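Local coordinates for isomaltodextranase (Arthrobacter globiformis, PDB 5AWO), which hydrolyses alpha-1,6-glucosidic linkages in dextran-like polysaccharides, removing successive isomaltose units from the non-reducing ends of the chains, at residues W65-F70 with R117-G122; G82-S87 with V123-L128; S88-N93 with R132-D137; H105-W110 with V187-D192. One frame throughout, in Å; residues are numbered along the deposited sequence. Where two conformers were deposited one is given.

The four contacts illustrate how one strand of a TIM barrel is built into its surroundings. Contacts 1 and 2 share strand 120-124: contact 1 sits at its start, contact 2 at its end, their centres about 22 Å apart. Contact 4, between helices 107-116 and 179-192, packs on the same strand, with Leu121 CD2 3.7 Å from Trp107 CE3 and Val123 CG1 3.8 Å from Phe190 CE1. Contact 3 lies further along the same two chain excursions as contact 2, their centres about 13 Å apart, and reaches contact 4 through Thr91 and Tyr189. Contact 2 alone borders the active site: the Tyr124 side chain comes within about 3 Å of that of Asp201, the probable nucleophile.

Contact 1 (W65-F70 with R117-G122); sequences WLAGNF and RKMKLG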
loop_
_atom_site.group_PDB
_atom_site.type_symbol
_atom_site.label_atom_id
_atom_site.label_comp_id
_atom_site.label_asym_id
_atom_site.label_seq_id
_atom_site.Cartn_x
_atom_site.Cartn_y
_atom_site.Cartn_z
ATOM N N TRP A 65 17.279 13.585 16.794
ATOM C CA TRP A 65 17.537 12.176 17.093
ATOM C C TRP A 65 17.426 11.330 15.827
ATOM O O TRP A 65 18.293 10.522 15.550
ATOM C CB TRP A 65 16.587 11.694 18.188
ATOM C CG TRP A 65 16.416 10.207 18.323
ATOM C CD1 TRP A 65 17.345 9.285 18.727
ATOM C CD2 TRP A 65 15.222 9.476 18.056
ATOM N NE1 TRP A 65 16.791 8.037 18.745
ATOM C CE2 TRP A 65 15.478 8.129 18.358
ATOM C CE3 TRP A 65 13.935 9.843 17.639
ATOM C CZ2 TRP A 65 14.516 7.141 18.210
ATOM C CZ3 TRP A 65 12.975 8.856 17.502
ATOM C CH2 TRP A 65 13.272 7.522 17.782
ATOM N N LEU A 66 16.389 11.549 15.016
ATOM C CA LEU A 66 16.258 10.815 13.778
ATOM C C LEU A 66 17.425 11.098 12.855
ATOM O O LEU A 66 17.964 10.205 12.215
ATOM C CB LEU A 66 14.961 11.165 13.037
ATOM C CG LEU A 66 13.689 10.732 13.764
ATOM C CD1 LEU A 66 12.525 11.466 13.136
ATOM C CD2 LEU A 66 13.503 9.228 13.710
ATOM N N ALA A 67 17.821 12.370 12.752
ATOM C CA ALA A 67 18.856 12.715 11.806
ATOM C C ALA A 67 20.186 12.005 12.128
ATOM O O ALA A 67 20.944 11.717 11.216
ATOM C CB ALA A 67 19.064 14.216 11.783
ATOM N N GLY A 68 20.431 11.748 13.412
ATOM C CA GLY A 68 21.663 11.091 13.848
ATOM C C GLY A 68 21.643 9.576 13.915
ATOM O O GLY A 68 22.694 8.949 14.035
ATOM N N ASN A 69 20.470 8.981 13.844
ATOM C CA ASN A 69 20.397 7.549 13.925
ATOM C C ASN A 69 19.645 7.084 12.655
ATOM O O ASN A 69 20.250 6.695 11.647
ATOM C CB ASN A 69 19.752 7.146 15.271
ATOM C CG ASN A 69 20.512 7.701 16.517
ATOM O OD1 ASN A 69 21.228 6.954 17.204
ATOM N ND2 ASN A 69 20.341 8.997 16.821
ATOM N N PHE A 70 18.352 7.299 12.601
ATOM C CA PHE A 70 17.537 6.577 11.621
ATOM C C PHE A 70 17.491 7.093 10.195
ATOM O O PHE A 70 17.196 6.342 9.285
ATOM C CB PHE A 70 16.123 6.447 12.164
ATOM C CG PHE A 70 16.069 5.705 13.450
ATOM C CD1 PHE A 70 15.994 4.327 13.454
ATOM C CD2 PHE A 70 16.230 6.361 14.654
ATOM C CE1 PHE A 70 15.993 3.614 14.625
ATOM C CE2 PHE A 70 16.253 5.652 15.844
ATOM C CZ PHE A 70 16.100 4.264 15.825
ATOM N N ARG A 117 19.188 18.353 7.256
ATOM C CA ARG A 117 19.513 17.076 7.877
ATOM C C ARG A 117 19.220 15.877 6.953
ATOM O O ARG A 117 19.117 14.750 7.435
ATOM C CB ARG A 117 18.776 16.974 9.210
ATOM C CG ARG A 117 19.319 17.972 10.220
ATOM C CD ARG A 117 18.396 18.327 11.371
ATOM N NE ARG A 117 19.028 19.313 12.254
ATOM C CZ ARG A 117 19.194 20.609 11.964
ATOM N NH1 ARG A 117 18.768 21.118 10.821
ATOM N NH2 ARG A 117 19.785 21.415 12.846
ATOM N N LYS A 118 19.142 16.121 5.643
ATOM C CA LYS A 118 18.878 15.093 4.626
ATOM C C LYS A 118 17.514 14.392 4.845
ATOM O O LYS A 118 17.355 13.203 4.565
ATOM C CB LYS A 118 19.996 14.041 4.566
ATOM C CG LYS A 118 21.427 14.581 4.497
ATOM C CD LYS A 118 22.433 13.437 4.624
ATOM C CE LYS A 118 23.802 13.909 5.066
ATOM N NZ LYS A 118 24.422 14.834 4.083
ATOM N N MET A 119 16.538 15.169 5.306
ATOM C CA MET A 119 15.211 14.642 5.641
ATOM C C MET A 119 14.135 15.503 4.980
ATOM O O MET A 119 14.411 16.606 4.468
ATOM C CB MET A 119 15.038 14.648 7.149
ATOM C CG MET A 119 15.944 13.657 7.867
ATOM S SD MET A 119 15.754 13.629 9.633
ATOM C CE MET A 119 14.133 12.862 9.789
ATOM N N LYS A 120 12.903 14.992 5.022
ATOM C CA LYS A 120 11.740 15.611 4.395
ATOM C C LYS A 120 10.585 15.666 5.389
ATOM O O LYS A 120 10.527 14.894 6.362
ATOM C CB LYS A 120 11.318 14.830 3.164
ATOM C CG LYS A 120 12.378 14.816 2.058
ATOM C CD LYS A 120 12.065 13.830 0.941
ATOM C CE LYS A 120 13.353 13.253 0.336
ATOM N NZ LYS A 120 13.203 12.259 -0.772
ATOM N N LEU A 121 9.676 16.600 5.151
ATOM C CA LEU A 121 8.468 16.767 5.941
ATOM C C LEU A 121 7.312 15.938 5.426
ATOM O O LEU A 121 6.949 16.011 4.264
ATOM C CB LEU A 121 8.043 18.240 5.872
ATOM C CG LEU A 121 6.773 18.640 6.621
ATOM C CD1 LEU A 121 6.926 18.484 8.120
ATOM C CD2 LEU A 121 6.393 20.070 6.251
ATOM N N GLY A 122 6.693 15.161 6.325
ATOM C CA GLY A 122 5.425 14.506 6.053
ATOM C C GLY A 122 4.327 15.200 6.813
ATOM O O GLY A 122 4.511 15.610 7.957
HETATM O O HOH W 1 20.892 13.047 8.796
#
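Met119 sets CG anti to its carbonyl carbon (chi1 -68°), runs straight on to SD and then bends (chi3 71°), a shape that lays the sulfur along Ala67 and turns the methyl toward Leu66. Met119 SD lies 3.9 Å from Ala67 CA and 4.0 Å from Ala67 CB. Beyond the bend, Met119 CE touches Leu66 CB at 3.8 Å and Leu66 CD1 at 4.0 Å, the two side chains crossing at about a right angle. Arg117 comes alongside with its aliphatic base, Arg117 CB standing 3.8 Å from Ala67 CB, while its guanidinium leads off to Tyr113, giving a hydrogen bond to the carbonyl and a cation-pi contact with the ring. With a serine in place of Met119, Leu66 would probably lose the methyl against its CB and CD1 and Ala67 the sulfur beside it, opening a gap between helix 56-68 and the approach to strand 120-124. Where the two backbones draw near, water 1 donates to Ala67 O and to Arg117 O, each at 2.8 Å. Residues 117-122 follow helix 107-116, which closes in a Schellman motif with Lys118 as the C-prime residue, after which the chain passes through Met119 into barrel strand 120-124. The chemistry is thus divided: a thioether, with no proton to donate, fills the apolar side, and one water bridges carbonyls near the ends of two helices.

Contact 2 (G82-S87 with V123-L128); sequences GWIEGS and VYYNPL. With ACT (acetate ion), chain C.
Gly82 lies over one face of the Tyr124 ring in a CH-pi contact, its CA 3.9 Å from the ring centroid and 29° off the normal, while Gly82 N sits 3.5 Å above the plane over the centre. The apolar touches belong to Ile84: its CG1 is 3.9 Å from Tyr125 CE1, approaching that ring obliquely, and also reaches the edge of Tyr124. Hydrogen bonding between the segments runs through water 2, which donates to Ile84 O and Ser87 O and accepts from Tyr125 OH at 2.7 Å, lying in the plane of the tyrosine ring. An acetate ion, probably from the crystallisation liquor, takes a bond from Ile84 N to its OXT (2.8 Å, 161°) and leaves its methyl at the edge of Tyr124. The Tyr124 hydroxyl is hydrogen-bonded to Asp201, the probable nucleophile. Glycine, aromatic ring and anion thus meet where the loops following the parallel strands shape the active site, as is characteristic of TIM-barrel glycosidases.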
loop_
_atom_site.group_PDB
_atom_site.type_symbol
_atom_site.label_atom_id
_atom_site.label_comp_id
_atom_site.label_asym_id
_atom_site.label_seq_id
_atom_site.Cartn_x
_atom_site.Cartn_y
_atom_site.Cartn_z
ATOM N N GLY A 82 -2.384 13.936 14.111
ATOM C CA GLY A 82 -3.570 14.650 14.487
ATOM C C GLY A 82 -3.379 15.590 15.656
ATOM O O GLY A 82 -2.299 16.144 15.830
ATOM N N TRP A 83 -4.447 15.789 16.422
ATOM C CA TRP A 83 -4.502 16.797 17.461
ATOM C C TRP A 83 -4.250 18.161 16.814
ATOM O O TRP A 83 -3.440 18.938 17.312
ATOM C CB TRP A 83 -3.524 16.497 18.613
ATOM C CG TRP A 83 -3.933 15.254 19.327
ATOM C CD1 TRP A 83 -4.715 15.173 20.439
ATOM C CD2 TRP A 83 -3.610 13.910 18.963
ATOM N NE1 TRP A 83 -4.900 13.855 20.807
ATOM C CE2 TRP A 83 -4.232 13.064 19.913
ATOM C CE3 TRP A 83 -2.871 13.330 17.931
ATOM C CZ2 TRP A 83 -4.149 11.671 19.843
ATOM C CZ3 TRP A 83 -2.782 11.919 17.874
ATOM C CH2 TRP A 83 -3.410 11.123 18.827
ATOM N N ILE A 84 -4.953 18.416 15.706
ATOM C CA ILE A 84 -4.796 19.652 14.911
ATOM C C ILE A 84 -5.916 20.666 15.031
ATOM O O ILE A 84 -5.907 21.689 14.321
ATOM C CB ILE A 84 -4.399 19.391 13.426
ATOM C CG1 ILE A 84 -5.317 18.386 12.700
ATOM C CG2 ILE A 84 -2.959 18.923 13.347
ATOM C CD1 ILE A 84 -6.779 18.750 12.657
ATOM N N GLU A 85 -6.865 20.455 15.928
ATOM C CA GLU A 85 -7.910 21.484 16.094
ATOM C C GLU A 85 -7.289 22.812 16.554
ATOM O O GLU A 85 -7.808 23.893 16.208
ATOM C CB GLU A 85 -9.068 20.990 16.971
ATOM C CG GLU A 85 -9.969 20.008 16.233
ATOM C CD GLU A 85 -11.269 19.702 16.975
ATOM O OE1 GLU A 85 -11.359 20.073 18.160
ATOM O OE2 GLU A 85 -12.198 19.074 16.397
ATOM N N GLY A 86 -6.165 22.750 17.245
ATOM C CA GLY A 86 -5.426 23.931 17.687
ATOM C C GLY A 86 -4.442 24.489 16.668
ATOM O O GLY A 86 -3.601 25.325 16.998
ATOM N N SER A 87 -4.532 24.015 15.422
ATOM C CA SER A 87 -3.825 24.663 14.310
ATOM C C SER A 87 -4.832 25.550 13.577
ATOM O O SER A 87 -5.502 25.089 12.656
ATOM C CB SER A 87 -3.232 23.619 13.374
ATOM O OG SER A 87 -2.465 24.215 12.352
ATOM N N VAL A 123 3.185 15.410 6.144
ATOM C CA VAL A 123 2.086 16.131 6.749
ATOM C C VAL A 123 0.821 15.285 6.878
ATOM O O VAL A 123 0.380 14.681 5.913
ATOM C CB VAL A 123 1.752 17.423 5.977
ATOM C CG1 VAL A 123 0.482 18.076 6.522
ATOM C CG2 VAL A 123 2.905 18.402 6.100
ATOM N N TYR A 124 0.267 15.310 8.082
ATOM C CA TYR A 124 -1.090 14.801 8.343
ATOM C C TYR A 124 -2.077 15.953 8.192
ATOM O O TYR A 124 -2.037 16.924 8.942
ATOM C CB TYR A 124 -1.132 14.231 9.744
ATOM C CG TYR A 124 -2.475 13.786 10.286
ATOM C CD1 TYR A 124 -3.423 14.695 10.745
ATOM C CD2 TYR A 124 -2.771 12.431 10.430
ATOM C CE1 TYR A 124 -4.639 14.288 11.270
ATOM C CE2 TYR A 124 -3.970 12.036 10.996
ATOM C CZ TYR A 124 -4.890 12.959 11.412
ATOM O OH TYR A 124 -6.107 12.565 11.962
ATOM N N TYR A 125 -2.899 15.897 7.165
ATOM C CA TYR A 125 -4.049 16.796 7.077
ATOM C C TYR A 125 -5.046 16.266 6.074
ATOM O O TYR A 125 -4.701 15.569 5.146
ATOM C CB TYR A 125 -3.645 18.251 6.707
ATOM C CG TYR A 125 -4.563 19.254 7.371
ATOM C CD1 TYR A 125 -4.444 19.538 8.730
ATOM C CD2 TYR A 125 -5.542 19.944 6.639
ATOM C CE1 TYR A 125 -5.302 20.414 9.368
ATOM C CE2 TYR A 125 -6.413 20.809 7.273
ATOM C CZ TYR A 125 -6.279 21.064 8.628
ATOM O OH TYR A 125 -7.152 21.941 9.234
ATOM N N ASN A 126 -6.303 16.650 6.284
ATOM C CA ASN A 126 -7.377 16.300 5.370
ATOM C C ASN A 126 -7.810 17.597 4.698
ATOM O O ASN A 126 -8.286 18.497 5.373
ATOM C CB ASN A 126 -8.537 15.637 6.125
ATOM C CG ASN A 126 -9.613 15.123 5.197
ATOM O OD1 ASN A 126 -9.883 15.751 4.151
ATOM N ND2 ASN A 126 -10.238 13.985 5.530
ATOM N N PRO A 127 -7.638 17.690 3.367
ATOM C CA PRO A 127 -7.915 18.976 2.699
ATOM C C PRO A 127 -9.391 19.284 2.531
ATOM O O PRO A 127 -9.723 20.335 1.940
ATOM C CB PRO A 127 -7.221 18.821 1.373
ATOM C CG PRO A 127 -7.330 17.351 1.086
ATOM C CD PRO A 127 -7.173 16.678 2.417
ATOM N N LEU A 128 -10.276 18.431 3.054
ATOM C CA LEU A 128 -11.680 18.775 3.188
ATOM C C LEU A 128 -12.028 19.385 4.539
ATOM O O LEU A 128 -13.205 19.681 4.809
ATOM C CB LEU A 128 -12.603 17.593 2.854
ATOM C CG LEU A 128 -12.982 17.697 1.356
ATOM C CD1 LEU A 128 -11.849 17.270 0.462
ATOM C CD2 LEU A 128 -14.201 16.859 1.058
HETATM C C ACT C . -8.120 16.027 15.035
HETATM O O ACT C . -9.075 16.001 15.815
HETATM O OXT ACT C . -7.134 16.691 15.303
HETATM C CH3 ACT C . -8.164 15.192 13.797
HETATM O O HOH W 2 -6.419 22.682 11.683
#

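Contact 3 (S88-N93 with R132-D137); sequences SRTTGN and RAAVED
Ser88 and Thr90 run past the short helix 132-135 with CA of Ser88 6.0 Å from CA of Ala133 and CA of Thr90 6.8 Å from CA of Ala134, close enough for the small alanine methyls to meet the loop directly. Ala133 CB rests 4.0 Å from Ser88 CB and 3.9 Å from Ser88 O. One residue further on, Ala134 CB comes up to Thr90 OG1 at 3.9 Å, a van der Waals contact. That oxygen is placed between the backbone N and the carbonyl carbon (chi1 60°), where it is hydrogen-bonded to Lys140, just as the hydroxyl of Ser88 is to Asp101. Both segments belong to excursions of the barrel: residues 88-93 to the long connection from strand 77-79 to helix 107-116, and helix 132-135 to the one that follows strand 120-124. The loop is folded locally by an ST turn, in which Thr91 OG1 accepts from Asn93 N at 3.1 Å. Within residues 132-137, a salt bridge joins side chains four residues apart: Arg132 NE meets Glu136 OE2 at 3.0 Å, in the guanidinium plane and on the syn side of the carboxylate, though 35° out of the carboxylate plane. Arg132 has a second partner, the carbonyl of Asn167, through NH1.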
loop_
_atom_site.group_PDB
_atom_site.type_symbol
_atom_site.label_atom_id
_atom_site.label_comp_id
_atom_site.label_asym_id
_atom_site.label_seq_id
_atom_site.Cartn_x
_atom_site.Cartn_y
_atom_site.Cartn_z
ATOM N N SER A 88 -4.945 26.815 14.008
ATOM C CA SER A 88 -5.969 27.720 13.488
ATOM C C SER A 88 -5.433 28.801 12.585
ATOM O O SER A 88 -6.204 29.356 11.806
ATOM C CB SER A 88 -6.755 28.378 14.638
ATOM O OG SER A 88 -6.016 29.404 15.297
ATOM N N ARG A 89 -4.155 29.132 12.705
ATOM C CA ARG A 89 -3.583 30.186 11.858
ATOM C C ARG A 89 -3.547 29.700 10.421
ATOM O O ARG A 89 -3.120 28.557 10.171
ATOM C CB ARG A 89 -2.181 30.546 12.310
ATOM C CG ARG A 89 -2.123 31.160 13.709
ATOM C CD ARG A 89 -0.711 31.456 14.189
ATOM N NE ARG A 89 0.102 30.246 14.342
ATOM C CZ ARG A 89 1.284 30.188 14.958
ATOM N NH1 ARG A 89 1.799 31.269 15.532
ATOM N NH2 ARG A 89 1.938 29.028 15.027
ATOM N N THR A 90 -3.988 30.539 9.467
ATOM C CA THR A 90 -3.965 30.149 8.069
ATOM C C THR A 90 -3.439 31.268 7.168
ATOM O O THR A 90 -3.368 32.439 7.576
ATOM C CB THR A 90 -5.356 29.734 7.578
ATOM O OG1 THR A 90 -6.274 30.826 7.722
ATOM C CG2 THR A 90 -5.868 28.500 8.323
ATOM N N THR A 91 -3.063 30.880 5.958
ATOM C CA THR A 91 -2.730 31.844 4.914
ATOM C C THR A 91 -3.981 32.624 4.543
ATOM O O THR A 91 -5.116 32.346 4.987
ATOM C CB THR A 91 -2.217 31.141 3.643
ATOM O OG1 THR A 91 -3.285 30.381 3.050
ATOM C CG2 THR A 91 -1.037 30.225 3.928
ATOM N N GLY A 92 -3.779 33.580 3.646
ATOM C CA GLY A 92 -4.897 34.333 3.106
ATOM C C GLY A 92 -5.903 33.488 2.352
ATOM O O GLY A 92 -6.993 33.942 2.075
ATOM N N ASN A 93 -5.556 32.228 2.064
ATOM C CA ASN A 93 -6.454 31.312 1.370
ATOM C C ASN A 93 -6.939 30.155 2.252
ATOM O O ASN A 93 -7.492 29.192 1.758
ATOM C CB ASN A 93 -5.803 30.766 0.107
ATOM C CG ASN A 93 -5.176 31.868 -0.743
ATOM O OD1 ASN A 93 -3.968 31.903 -0.932
ATOM N ND2 ASN A 93 -6.017 32.746 -1.285
ATOM N N ARG A 132 -12.671 26.688 11.449
ATOM C CA ARG A 132 -13.648 27.695 11.836
ATOM C C ARG A 132 -13.027 29.102 11.870
ATOM O O ARG A 132 -13.691 30.075 11.506
ATOM C CB ARG A 132 -14.253 27.343 13.193
ATOM C CG ARG A 132 -15.381 28.225 13.648
ATOM C CD ARG A 132 -15.930 27.657 14.942
ATOM N NE ARG A 132 -17.008 28.460 15.500
ATOM C CZ ARG A 132 -17.839 28.049 16.454
ATOM N NH1 ARG A 132 -17.722 26.833 16.972
ATOM N NH2 ARG A 132 -18.797 28.864 16.900
ATOM N N ALA A 133 -11.774 29.227 12.262
ATOM C CA ALA A 133 -11.114 30.548 12.311
ATOM C C ALA A 133 -10.986 31.155 10.914
ATOM O O ALA A 133 -10.992 32.390 10.739
ATOM C CB ALA A 133 -9.749 30.447 12.973
ATOM N N ALA A 134 -10.813 30.306 9.910
ATOM C CA ALA A 134 -10.709 30.817 8.549
ATOM C C ALA A 134 -12.086 31.205 8.026
ATOM O O ALA A 134 -12.226 32.216 7.326
ATOM C CB ALA A 134 -10.053 29.794 7.632
ATOM N N VAL A 135 -13.090 30.396 8.323
ATOM C CA VAL A 135 -14.485 30.723 8.019
ATOM C C VAL A 135 -14.887 32.076 8.605
ATOM O O VAL A 135 -15.572 32.863 7.941
ATOM C CB VAL A 135 -15.422 29.586 8.499
ATOM C CG1 VAL A 135 -16.882 30.040 8.522
ATOM C CG2 VAL A 135 -15.252 28.380 7.592
ATOM N N GLU A 136 -14.431 32.346 9.818
ATOM C CA GLU A 136 -14.826 33.539 10.572
ATOM C C GLU A 136 -14.060 34.791 10.161
ATOM O O GLU A 136 -14.382 35.882 10.623
ATOM C CB GLU A 136 -14.692 33.254 12.076
ATOM C CG GLU A 136 -15.808 32.329 12.521
ATOM C CD GLU A 136 -15.704 31.877 13.961
ATOM O OE1 GLU A 136 -14.700 32.187 14.624
ATOM O OE2 GLU A 136 -16.625 31.174 14.393
ATOM N N ASP A 137 -13.073 34.650 9.287
ATOM C CA ASP A 137 -12.297 35.781 8.789
ATOM C C ASP A 137 -12.706 36.028 7.340
ATOM O O ASP A 137 -12.250 35.368 6.399
ATOM C CB ASP A 137 -10.798 35.498 8.919
ATOM C CG ASP A 137 -9.929 36.691 8.541
ATOM O OD1 ASP A 137 -10.399 37.569 7.798
ATOM O OD2 ASP A 137 -8.769 36.741 8.981
#

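Contact 4 (H105-W110 with V187-D192); sequences HDWAYW and VRYFKD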
loop_
_atom_site.group_PDB
_atom_site.type_symbol
_atom_site.label_atom_id
_atom_site.label_comp_id
_atom_site.label_asym_id
_atom_site.label_seq_id
_atom_site.Cartn_x
_atom_site.Cartn_y
_atom_site.Cartn_z
ATOM N N HIS A 105 7.545 28.499 14.419
ATOM C CA HIS A 105 7.988 28.402 13.048
ATOM C C HIS A 105 6.930 27.728 12.208
ATOM O O HIS A 105 6.207 26.870 12.720
ATOM C CB HIS A 105 9.281 27.612 12.965
ATOM C CG HIS A 105 10.364 28.121 13.860
ATOM N ND1 HIS A 105 11.108 29.238 13.552
ATOM C CD2 HIS A 105 10.836 27.667 15.047
ATOM C CE1 HIS A 105 11.981 29.461 14.517
ATOM N NE2 HIS A 105 11.842 28.520 15.432
ATOM N N ASP A 106 6.881 28.092 10.928
ATOM C CA ASP A 106 5.906 27.597 9.977
ATOM C C ASP A 106 6.381 26.314 9.271
ATOM O O ASP A 106 7.477 25.791 9.543
ATOM C CB ASP A 106 5.455 28.716 8.987
ATOM C CG ASP A 106 6.542 29.169 8.026
ATOM O OD1 ASP A 106 7.619 28.550 7.935
ATOM O OD2 ASP A 106 6.274 30.165 7.309
ATOM N N TRP A 107 5.547 25.783 8.390
ATOM C CA TRP A 107 5.873 24.532 7.717
ATOM C C TRP A 107 7.160 24.659 6.903
ATOM O O TRP A 107 7.961 23.732 6.858
ATOM C CB TRP A 107 4.746 24.113 6.792
ATOM C CG TRP A 107 3.444 23.671 7.448
ATOM C CD1 TRP A 107 2.210 24.230 7.287
ATOM C CD2 TRP A 107 3.244 22.516 8.270
ATOM N NE1 TRP A 107 1.266 23.534 7.999
ATOM C CE2 TRP A 107 1.881 22.469 8.606
ATOM C CE3 TRP A 107 4.096 21.535 8.788
ATOM C CZ2 TRP A 107 1.341 21.457 9.412
ATOM C CZ3 TRP A 107 3.564 20.529 9.590
ATOM C CH2 TRP A 107 2.206 20.513 9.905
ATOM N N ALA A 108 7.362 25.816 6.259
ATOM C CA ALA A 108 8.541 25.986 5.395
ATOM C C ALA A 108 9.814 25.954 6.213
ATOM O O ALA A 108 10.804 25.352 5.800
ATOM C CB ALA A 108 8.458 27.296 4.623
ATOM N N TYR A 109 9.805 26.602 7.363
ATOM C CA TYR A 109 10.945 26.557 8.256
ATOM C C TYR A 109 11.303 25.110 8.583
ATOM O O TYR A 109 12.473 24.714 8.508
ATOM C CB TYR A 109 10.691 27.311 9.542
ATOM C CG TYR A 109 11.813 27.138 10.532
ATOM C CD1 TYR A 109 11.823 26.068 11.422
ATOM C CD2 TYR A 109 12.880 28.037 10.581
ATOM C CE1 TYR A 109 12.838 25.896 12.337
ATOM C CE2 TYR A 109 13.916 27.866 11.492
ATOM C CZ TYR A 109 13.893 26.790 12.371
ATOM O OH TYR A 109 14.903 26.587 13.298
ATOM N N TRP A 110 10.292 24.316 8.926
ATOM C CA TRP A 110 10.584 22.939 9.323
ATOM C C TRP A 110 10.998 22.077 8.144
ATOM O O TRP A 110 11.854 21.201 8.300
ATOM C CB TRP A 110 9.424 22.341 10.128
ATOM C CG TRP A 110 9.462 22.898 11.511
ATOM C CD1 TRP A 110 8.558 23.733 12.091
ATOM C CD2 TRP A 110 10.520 22.735 12.473
ATOM N NE1 TRP A 110 8.949 24.057 13.343
ATOM C CE2 TRP A 110 10.159 23.468 13.605
ATOM C CE3 TRP A 110 11.722 22.012 12.489
ATOM C CZ2 TRP A 110 10.960 23.529 14.753
ATOM C CZ3 TRP A 110 12.523 22.077 13.636
ATOM C CH2 TRP A 110 12.132 22.833 14.745
ATOM N N VAL A 187 -3.858 20.676 -1.304
ATOM C CA VAL A 187 -2.989 19.557 -1.641
ATOM C C VAL A 187 -1.682 20.094 -2.254
ATOM O O VAL A 187 -0.588 19.717 -1.839
ATOM C CB VAL A 187 -3.709 18.548 -2.522
ATOM C CG1 VAL A 187 -2.754 17.481 -3.009
ATOM C CG2 VAL A 187 -4.859 17.915 -1.745
ATOM N N ARG A 188 -1.812 20.985 -3.238
ATOM C CA ARG A 188 -0.600 21.588 -3.827
ATOM C C ARG A 188 0.201 22.465 -2.880
ATOM O O ARG A 188 1.417 22.533 -2.997
ATOM C CB ARG A 188 -0.940 22.338 -5.109
ATOM C CG ARG A 188 -1.412 21.452 -6.237
ATOM C CD ARG A 188 -1.320 22.099 -7.611
ATOM N NE ARG A 188 -1.939 21.282 -8.655
ATOM C CZ ARG A 188 -3.182 21.427 -9.117
ATOM N NH1 ARG A 188 -4.000 22.369 -8.670
ATOM N NH2 ARG A 188 -3.622 20.614 -10.072
ATOM N N TYR A 189 -0.448 23.100 -1.926
ATOM C CA TYR A 189 0.232 23.854 -0.894
ATOM C C TYR A 189 1.268 23.001 -0.163
ATOM O O TYR A 189 2.429 23.390 -0.010
ATOM C CB TYR A 189 -0.798 24.418 0.056
ATOM C CG TYR A 189 -0.326 25.075 1.327
ATOM C CD1 TYR A 189 0.173 26.386 1.335
ATOM C CD2 TYR A 189 -0.418 24.404 2.543
ATOM C CE1 TYR A 189 0.561 26.984 2.507
ATOM C CE2 TYR A 189 -0.051 25.004 3.721
ATOM C CZ TYR A 189 0.444 26.304 3.710
ATOM O OH TYR A 189 0.805 26.922 4.907
ATOM N N PHE A 190 0.871 21.803 0.249
ATOM C CA PHE A 190 1.841 20.922 0.896
ATOM C C PHE A 190 2.855 20.355 -0.075
ATOM O O PHE A 190 4.051 20.313 0.217
ATOM C CB PHE A 190 1.110 19.810 1.684
ATOM C CG PHE A 190 0.356 20.341 2.885
ATOM C CD1 PHE A 190 1.036 20.989 3.888
ATOM C CD2 PHE A 190 -1.017 20.211 3.009
ATOM C CE1 PHE A 190 0.356 21.493 4.983
ATOM C CE2 PHE A 190 -1.694 20.708 4.105
ATOM C CZ PHE A 190 -1.005 21.368 5.088
ATOM N N LYS A 191 2.400 19.924 -1.248
ATOM C CA LYS A 191 3.317 19.390 -2.251
ATOM C C LYS A 191 4.429 20.406 -2.544
ATOM O O LYS A 191 5.606 20.076 -2.640
ATOM C CB LYS A 191 2.584 19.094 -3.540
ATOM C CG LYS A 191 3.501 18.625 -4.646
ATOM C CD LYS A 191 2.967 18.958 -6.007
ATOM C CE LYS A 191 1.765 18.146 -6.340
ATOM N NZ LYS A 191 1.301 18.513 -7.713
ATOM N N ASP A 192 4.032 21.659 -2.701
ATOM C CA ASP A 192 4.968 22.721 -3.071
ATOM C C ASP A 192 5.970 23.021 -1.964
ATOM O O ASP A 192 7.126 23.404 -2.260
ATOM C CB ASP A 192 4.177 23.980 -3.409
ATOM C CG ASP A 192 3.399 23.874 -4.707
ATOM O OD1 ASP A 192 3.628 22.975 -5.501
ATOM O OD2 ASP A 192 2.484 24.735 -4.912
#
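One face of the Trp107 indole receives the edge of Phe190, whose CE1 stands 3.7 Å above the indole plane toward the rim, while Tyr189 OH lies at the indole edge, 3.9 Å from Trp107 CD1. The pair of Trp107 and Phe190 is T-shaped: the centroids of the five-membered ring of Trp107 and the Phe190 ring are 5.4 Å apart, with their planes at 85°. Phe190 in turn carries Tyr189 CD2 over the centre of one face, so that neighbouring rings of one helix brace each other as they meet the indole. Trp107 holds CG anti to its carbonyl carbon (chi1 -69°), which sends the ring across toward helix 179-192 and over Leu121 and Val123 of the barrel strand between. Its helix begins at Trp107 itself and is capped by Asp106, whose OD1 accepts from Tyr109 N at 3.0 Å. The carbonyl of Ile96 gathers the polar ends, taking a hydrogen bond from Tyr189 OH and a weak one from Trp107 NE1. An alanine at Trp107 is likely to leave the edge of Phe190 without its aromatic face and open a gap between the two helices and strand 120-124. Here two neighbouring helices of the barrel shell are joined by aromatic rings, and the two polar atoms of the touching side chains share one backbone oxygen of the adjoining loop.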